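Local coordinates for molybdopterin synthase catalytic subunit (Helicobacter pylori, PDB 3RPF), which probably converts precursor Z into molybdopterin by building a dithiolene group from two sulfur atoms handed over by the small subunit MoaD, at residues A[67-71]-A[72-76]; A[40-43]-A[44-47]. One frame throughout, in Å; residues are numbered along the deposited sequence.

Contact 1: A[67-71]-A[72-76]; sequences HKAKD and LGVVL
Ala69, near the C-terminal end of helix 55-71, sets its methyl group against the strand that follows: Ala69 CB lies 3.7 Å from Leu76 CB and 4.3 Å from Val74 CB. Leu76 directs its first side-chain bond back at the helix, while Val74 stands alongside. Helix 101-118 covers this apolar cluster, with Leu107 on Ala69 and Val74 and Phe111 on Leu76. Leu72, by contrast, lies on the exposed side of the helix end. With chi1 at -67°, Leu72 CG lies beside its own backbone N and 3.8 Å from Lys68 O.

The backbone reverses round Ala69 O. Ala69 O accepts two hydrogen bonds, from opposite faces of its carbonyl plane: Leu72 N at 2.9 Å and Val74 N at 3.0 Å. Gly73 N bonds to Lys70 O at 2.9 Å, and the glycine takes up the positive phi (81°) that the reversal requires. Asn103 ND2, on helix 101-118, hydrogen-bonds to Leu72 O. The strand thus runs back nearly antiparallel to the helix. The paired bonds from Val74 to Ala69 and from Gly73 to Lys70 are those of a Schellman motif, with Gly73 as C-prime residue.

Contact 2: A[40-43]-A[44-47]; sequences VRKE and DNIQ
Glu43 and Ile46 close a beta turn, nearest to type II' in its backbone angles, at the tip of the loop that leads from strand 32-39 to strand 48-53. Ile46 N donates to Glu43 O at 3.2 Å, almost straight (174° at the hydrogen), with the donor tilted moderately from the carbonyl plane. Asp44 and Asn45 occupy the two central positions, and Asp44 has the positive phi expected of the first of them.

The tight side belongs to Ile46, the buried residue of the turn. Its CG1 sits between its backbone N and carbonyl carbon (chi1 69°), and from there the two branches close in on the carbonyl that the backbone N binds: Ile46 CG2 lies 3.3 Å and Ile46 CG1 3.4 Å from Glu43 O. The longer branch carries Ile46 CD1 on to 3.7 Å from Arg41 O, and Ile87 packs on the same side chain. Asp125, part of the predicted substrate site along with Val40 and Arg41, has its side chain about 4 Å from that of Ile46. At the dimer interface, Asn29 of the second subunit hydrogen-bonds to Arg41 NE through its backbone O and to Lys42 N through its OD1.

The outer side is looser. The side chains of Glu43 and Asp44 run side by side in the same direction, their carboxylate planes only 5° apart and Glu43 OE2 lying 4.4 Å from Asp44 OD1. This closeness of like charges would probably be eased by solvent. Lys42 is stretched out across the turn and passes Asn45 obliquely. Lys42 NZ stays 4.2 Å from Asn45 OD1, too far for a hydrogen bond, so the lysine meets the turn mainly through its aliphatic chain, and Lys42 CE rests 3.3 Å from Asp44 O.

The two contacts lie on opposite sides of the chain's centre, their own centres about 36 Å apart, and share no helix or strand. Contact 1 joins helix 55-71 to strand 74-82 of the mixed sheet and is partly buried, with apolar side chains facing helix 101-118. Contact 2 is a surface loop linking strand 32-39 of that sheet to strand 48-53 of the other, in which one isoleucine is buried while Lys42, Glu43 and Asp44 are exposed. Both reverse the chain through a positive-phi residue, a glycine in contact 1 and an aspartate in contact 2. No other chain of the assembly touches contact 1, whereas contact 2 meets the second subunit beside the predicted substrate site.

Contact 1: A[67-71]-A[72-76]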
ATOM      1  N   HIS A  67      17.275  -1.165  -6.475  1.00 30.07           N
ATOM      2  CA  HIS A  67      17.719  -0.699  -7.791  1.00 32.22           C
ATOM      3  C   HIS A  67      16.750  -1.011  -8.930  1.00 34.93           C
ATOM      4  O   HIS A  67      16.664  -0.249  -9.897  1.00 34.04           O
ATOM      5  CB  HIS A  67      19.144  -1.173  -8.095  1.00 37.55           C
ATOM      6  CG  HIS A  67      20.180  -0.443  -7.302  1.00 42.54           C
ATOM      7  ND1 HIS A  67      20.934  -1.047  -6.324  1.00 53.98           N
ATOM      8  CD2 HIS A  67      20.556   0.863  -7.319  1.00 47.78           C
ATOM      9  CE1 HIS A  67      21.748  -0.155  -5.781  1.00 59.48           C
ATOM     10  NE2 HIS A  67      21.532   1.009  -6.366  1.00 59.58           N
ATOM     11  N   LYS A  68      16.013  -2.113  -8.825  1.00 31.63           N
ATOM     12  CA  LYS A  68      14.955  -2.391  -9.800  1.00 34.12           C
ATOM     13  C   LYS A  68      13.880  -1.312  -9.712  1.00 31.47           C
ATOM     14  O   LYS A  68      13.334  -0.884 -10.720  1.00 34.38           O
ATOM     15  CB  LYS A  68      14.337  -3.772  -9.545  1.00 41.45           C
ATOM     16  CG  LYS A  68      12.948  -3.936 -10.151  1.00 49.25           C
ATOM     17  CD  LYS A  68      12.584  -5.406 -10.315  1.00 56.25           C
ATOM     18  CE  LYS A  68      11.089  -5.573 -10.594  1.00 61.35           C
ATOM     19  NZ  LYS A  68      10.736  -6.940 -11.094  1.00 62.45           N
ATOM     20  N   ALA A  69      13.591  -0.880  -8.492  1.00 25.90           N
ATOM     21  CA  ALA A  69      12.631   0.177  -8.253  1.00 30.12           C
ATOM     22  C   ALA A  69      13.121   1.500  -8.847  1.00 32.70           C
ATOM     23  O   ALA A  69      12.374   2.226  -9.520  1.00 28.94           O
ATOM     24  CB  ALA A  69      12.393   0.296  -6.749  1.00 28.91           C
ATOM     25  N   LYS A  70      14.384   1.818  -8.596  1.00 28.61           N
ATOM     26  CA  LYS A  70      14.956   3.078  -9.066  1.00 31.75           C
ATOM     27  C   LYS A  70      14.890   3.182 -10.582  1.00 33.89           C
ATOM     28  O   LYS A  70      14.586   4.254 -11.120  1.00 33.89           O
ATOM     29  CB  LYS A  70      16.401   3.213  -8.585  1.00 39.19           C
ATOM     30  CG  LYS A  70      16.989   4.598  -8.820  1.00 47.20           C
ATOM     31  CD  LYS A  70      18.319   4.732  -8.089  1.00 61.35           C
ATOM     32  CE  LYS A  70      18.983   6.073  -8.401  1.00 71.59           C
ATOM     33  NZ  LYS A  70      20.338   6.176  -7.779  1.00 74.44           N
ATOM     34  N   ASP A  71      15.181   2.085 -11.277  1.00 34.52           N
ATOM     35  CA  ASP A  71      15.055   2.081 -12.737  1.00 38.42           C
ATOM     36  C   ASP A  71      13.663   2.483 -13.214  1.00 33.14           C
ATOM     37  O   ASP A  71      13.498   2.939 -14.338  1.00 39.87           O
ATOM     38  CB  ASP A  71      15.434   0.710 -13.296  1.00 42.89           C
ATOM     39  CG  ASP A  71      16.926   0.515 -13.361  1.00 54.90           C
ATOM     40  OD1 ASP A  71      17.644   1.538 -13.261  1.00 57.47           O
ATOM     41  OD2 ASP A  71      17.380  -0.645 -13.513  1.00 55.57           O
ATOM     42  N   LEU A  72      12.660   2.313 -12.359  1.00 32.71           N
ATOM     43  CA  LEU A  72      11.283   2.646 -12.724  1.00 34.16           C
ATOM     44  C   LEU A  72      10.840   3.972 -12.131  1.00 32.69           C
ATOM     45  O   LEU A  72       9.662   4.305 -12.179  1.00 37.32           O
ATOM     46  CB  LEU A  72      10.323   1.548 -12.269  1.00 38.75           C
ATOM     47  CG  LEU A  72      10.458   0.194 -12.957  1.00 46.86           C
ATOM     48  CD1 LEU A  72       9.380  -0.748 -12.460  1.00 51.75           C
ATOM     49  CD2 LEU A  72      10.355   0.357 -14.449  1.00 52.16           C
ATOM     50  N   GLY A  73      11.774   4.723 -11.558  1.00 33.99           N
ATOM     51  CA  GLY A  73      11.442   6.033 -11.011  1.00 30.14           C
ATOM     52  C   GLY A  73      10.827   5.955  -9.623  1.00 31.15           C
ATOM     53  O   GLY A  73      10.237   6.921  -9.146  1.00 31.91           O
ATOM     54  N   VAL A  74      10.970   4.807  -8.966  1.00 23.84           N
ATOM     55  CA  VAL A  74      10.378   4.594  -7.645  1.00 23.44           C
ATOM     56  C   VAL A  74      11.440   4.428  -6.553  1.00 28.32           C
ATOM     57  O   VAL A  74      12.387   3.662  -6.719  1.00 28.21           O
ATOM     58  CB  VAL A  74       9.492   3.339  -7.666  1.00 23.46           C
ATOM     59  CG1 VAL A  74       9.017   2.965  -6.259  1.00 24.91           C
ATOM     60  CG2 VAL A  74       8.300   3.564  -8.606  1.00 25.49           C
ATOM     61  N   VAL A  75      11.272   5.152  -5.446  1.00 23.93           N
ATOM     62  CA  VAL A  75      12.097   4.965  -4.261  1.00 22.47           C
ATOM     63  C   VAL A  75      11.492   3.903  -3.364  1.00 28.62           C
ATOM     64  O   VAL A  75      10.362   4.044  -2.874  1.00 21.03           O
ATOM     65  CB  VAL A  75      12.227   6.239  -3.436  1.00 22.37           C
ATOM     66  CG1 VAL A  75      12.953   5.942  -2.120  1.00 22.65           C
ATOM     67  CG2 VAL A  75      12.981   7.303  -4.222  1.00 26.72           C
ATOM     68  N   LEU A  76      12.246   2.838  -3.139  1.00 21.46           N
ATOM     69  CA  LEU A  76      11.766   1.747  -2.306  1.00 22.15           C
ATOM     70  C   LEU A  76      12.711   1.592  -1.134  1.00 27.84           C
ATOM     71  O   LEU A  76      13.913   1.372  -1.322  1.00 27.79           O
ATOM     72  CB  LEU A  76      11.716   0.463  -3.126  1.00 19.47           C
ATOM     73  CG  LEU A  76      11.252  -0.809  -2.406  1.00 33.54           C
ATOM     74  CD1 LEU A  76       9.791  -0.691  -1.950  1.00 30.83           C
ATOM     75  CD2 LEU A  76      11.433  -2.022  -3.319  1.00 39.83           C
TER

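Contact 2: A[40-43]-A[44-47]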
ATOM      1  N   VAL A  40       2.809  -6.405  15.288  1.00 24.36           N
ATOM      2  CA  VAL A  40       2.680  -7.642  16.033  1.00 23.40           C
ATOM      3  C   VAL A  40       1.327  -7.666  16.729  1.00 28.72           C
ATOM      4  O   VAL A  40       0.988  -6.773  17.503  1.00 31.91           O
ATOM      5  CB  VAL A  40       3.826  -7.803  17.054  1.00 31.28           C
ATOM      6  CG1 VAL A  40       3.573  -9.006  17.940  1.00 34.55           C
ATOM      7  CG2 VAL A  40       5.173  -7.934  16.330  1.00 30.26           C
ATOM      8  N   ARG A  41       0.538  -8.691  16.449  1.00 29.51           N
ATOM      9  CA  ARG A  41      -0.757  -8.785  17.091  1.00 32.64           C
ATOM     10  C   ARG A  41      -0.761  -9.892  18.132  1.00 35.52           C
ATOM     11  O   ARG A  41       0.040 -10.831  18.069  1.00 33.61           O
ATOM     12  CB  ARG A  41      -1.861  -8.995  16.058  1.00 36.85           C
ATOM     13  CG  ARG A  41      -1.626 -10.133  15.100  1.00 37.91           C
ATOM     14  CD  ARG A  41      -2.812 -10.284  14.148  1.00 34.38           C
ATOM     15  NE  ARG A  41      -4.075 -10.461  14.869  1.00 39.42           N
ATOM     16  CZ  ARG A  41      -4.565 -11.644  15.242  1.00 47.92           C
ATOM     17  NH1 ARG A  41      -3.900 -12.762  14.966  1.00 43.48           N
ATOM     18  NH2 ARG A  41      -5.719 -11.715  15.891  1.00 51.06           N
ATOM     19  N   LYS A  42      -1.652  -9.761  19.103  1.00 33.03           N
ATOM     20  CA  LYS A  42      -1.796 -10.771  20.132  1.00 33.56           C
ATOM     21  C   LYS A  42      -2.515 -11.976  19.555  1.00 38.79           C
ATOM     22  O   LYS A  42      -3.660 -11.876  19.103  1.00 39.25           O
ATOM     23  CB  LYS A  42      -2.554 -10.215  21.329  1.00 38.08           C
ATOM     24  CG  LYS A  42      -2.925 -11.277  22.354  1.00 48.51           C
ATOM     25  CD  LYS A  42      -3.579 -10.657  23.571  1.00 55.03           C
ATOM     26  CE  LYS A  42      -4.156 -11.719  24.496  1.00 61.54           C
ATOM     27  NZ  LYS A  42      -4.722 -11.123  25.744  1.00 66.48           N
ATOM     28  N   GLU A  43      -1.814 -13.103  19.535  1.00 38.73           N
ATOM     29  CA  GLU A  43      -2.404 -14.378  19.173  1.00 37.16           C
ATOM     30  C   GLU A  43      -2.249 -15.296  20.370  1.00 43.82           C
ATOM     31  O   GLU A  43      -1.148 -15.425  20.916  1.00 40.24           O
ATOM     32  CB  GLU A  43      -1.703 -14.986  17.957  1.00 43.76           C
ATOM     33  CG  GLU A  43      -2.268 -16.350  17.589  1.00 51.47           C
ATOM     34  CD  GLU A  43      -1.579 -17.008  16.411  1.00 63.06           C
ATOM     35  OE1 GLU A  43      -0.371 -16.749  16.181  1.00 65.27           O
ATOM     36  OE2 GLU A  43      -2.258 -17.802  15.719  1.00 66.61           O
ATOM     37  N   ASP A  44      -3.350 -15.926  20.776  1.00 46.21           N
ATOM     38  CA  ASP A  44      -3.378 -16.695  22.007  1.00 52.03           C
ATOM     39  C   ASP A  44      -2.920 -15.782  23.133  1.00 51.44           C
ATOM     40  O   ASP A  44      -3.494 -14.703  23.327  1.00 53.67           O
ATOM     41  CB  ASP A  44      -2.503 -17.946  21.876  1.00 49.83           C
ATOM     42  CG  ASP A  44      -3.019 -18.897  20.801  1.00 49.07           C
ATOM     43  OD1 ASP A  44      -2.266 -19.194  19.849  1.00 42.47           O
ATOM     44  OD2 ASP A  44      -4.191 -19.329  20.907  1.00 47.97           O
ATOM     45  N   ASN A  45      -1.882 -16.187  23.859  1.00 43.22           N
ATOM     46  CA  ASN A  45      -1.350 -15.332  24.904  1.00 42.69           C
ATOM     47  C   ASN A  45       0.146 -15.087  24.749  1.00 41.92           C
ATOM     48  O   ASN A  45       0.873 -15.006  25.736  1.00 41.75           O
ATOM     49  CB  ASN A  45      -1.660 -15.895  26.288  1.00 50.32           C
ATOM     50  CG  ASN A  45      -1.430 -14.878  27.400  1.00 53.51           C
ATOM     51  OD1 ASN A  45      -1.840 -13.720  27.292  1.00 47.98           O
ATOM     52  ND2 ASN A  45      -0.768 -15.308  28.474  1.00 54.66           N
ATOM     53  N   ILE A  46       0.607 -14.955  23.509  1.00 35.30           N
ATOM     54  CA  ILE A  46       2.009 -14.633  23.292  1.00 37.73           C
ATOM     55  C   ILE A  46       2.316 -13.249  23.834  1.00 37.80           C
ATOM     56  O   ILE A  46       1.421 -12.410  23.967  1.00 36.76           O
ATOM     57  CB  ILE A  46       2.400 -14.688  21.809  1.00 39.91           C
ATOM     58  CG1 ILE A  46       1.740 -13.548  21.024  1.00 41.61           C
ATOM     59  CG2 ILE A  46       2.043 -16.049  21.222  1.00 41.46           C
ATOM     60  CD1 ILE A  46       2.262 -13.428  19.608  1.00 38.31           C
ATOM     61  N   GLN A  47       3.580 -13.022  24.159  1.00 34.19           N
ATOM     62  CA  GLN A  47       4.031 -11.711  24.608  1.00 33.53           C
ATOM     63  C   GLN A  47       4.421 -10.834  23.427  1.00 33.74           C
ATOM     64  O   GLN A  47       4.434  -9.602  23.526  1.00 33.83           O
ATOM     65  CB  GLN A  47       5.241 -11.876  25.535  1.00 30.53           C
ATOM     66  CG  GLN A  47       4.928 -12.635  26.807  1.00 32.43           C
ATOM     67  CD  GLN A  47       6.184 -13.175  27.453  1.00 41.95           C
ATOM     68  OE1 GLN A  47       6.945 -13.918  26.826  1.00 42.75           O
ATOM     69  NE2 GLN A  47       6.426 -12.788  28.699  1.00 43.46           N
TER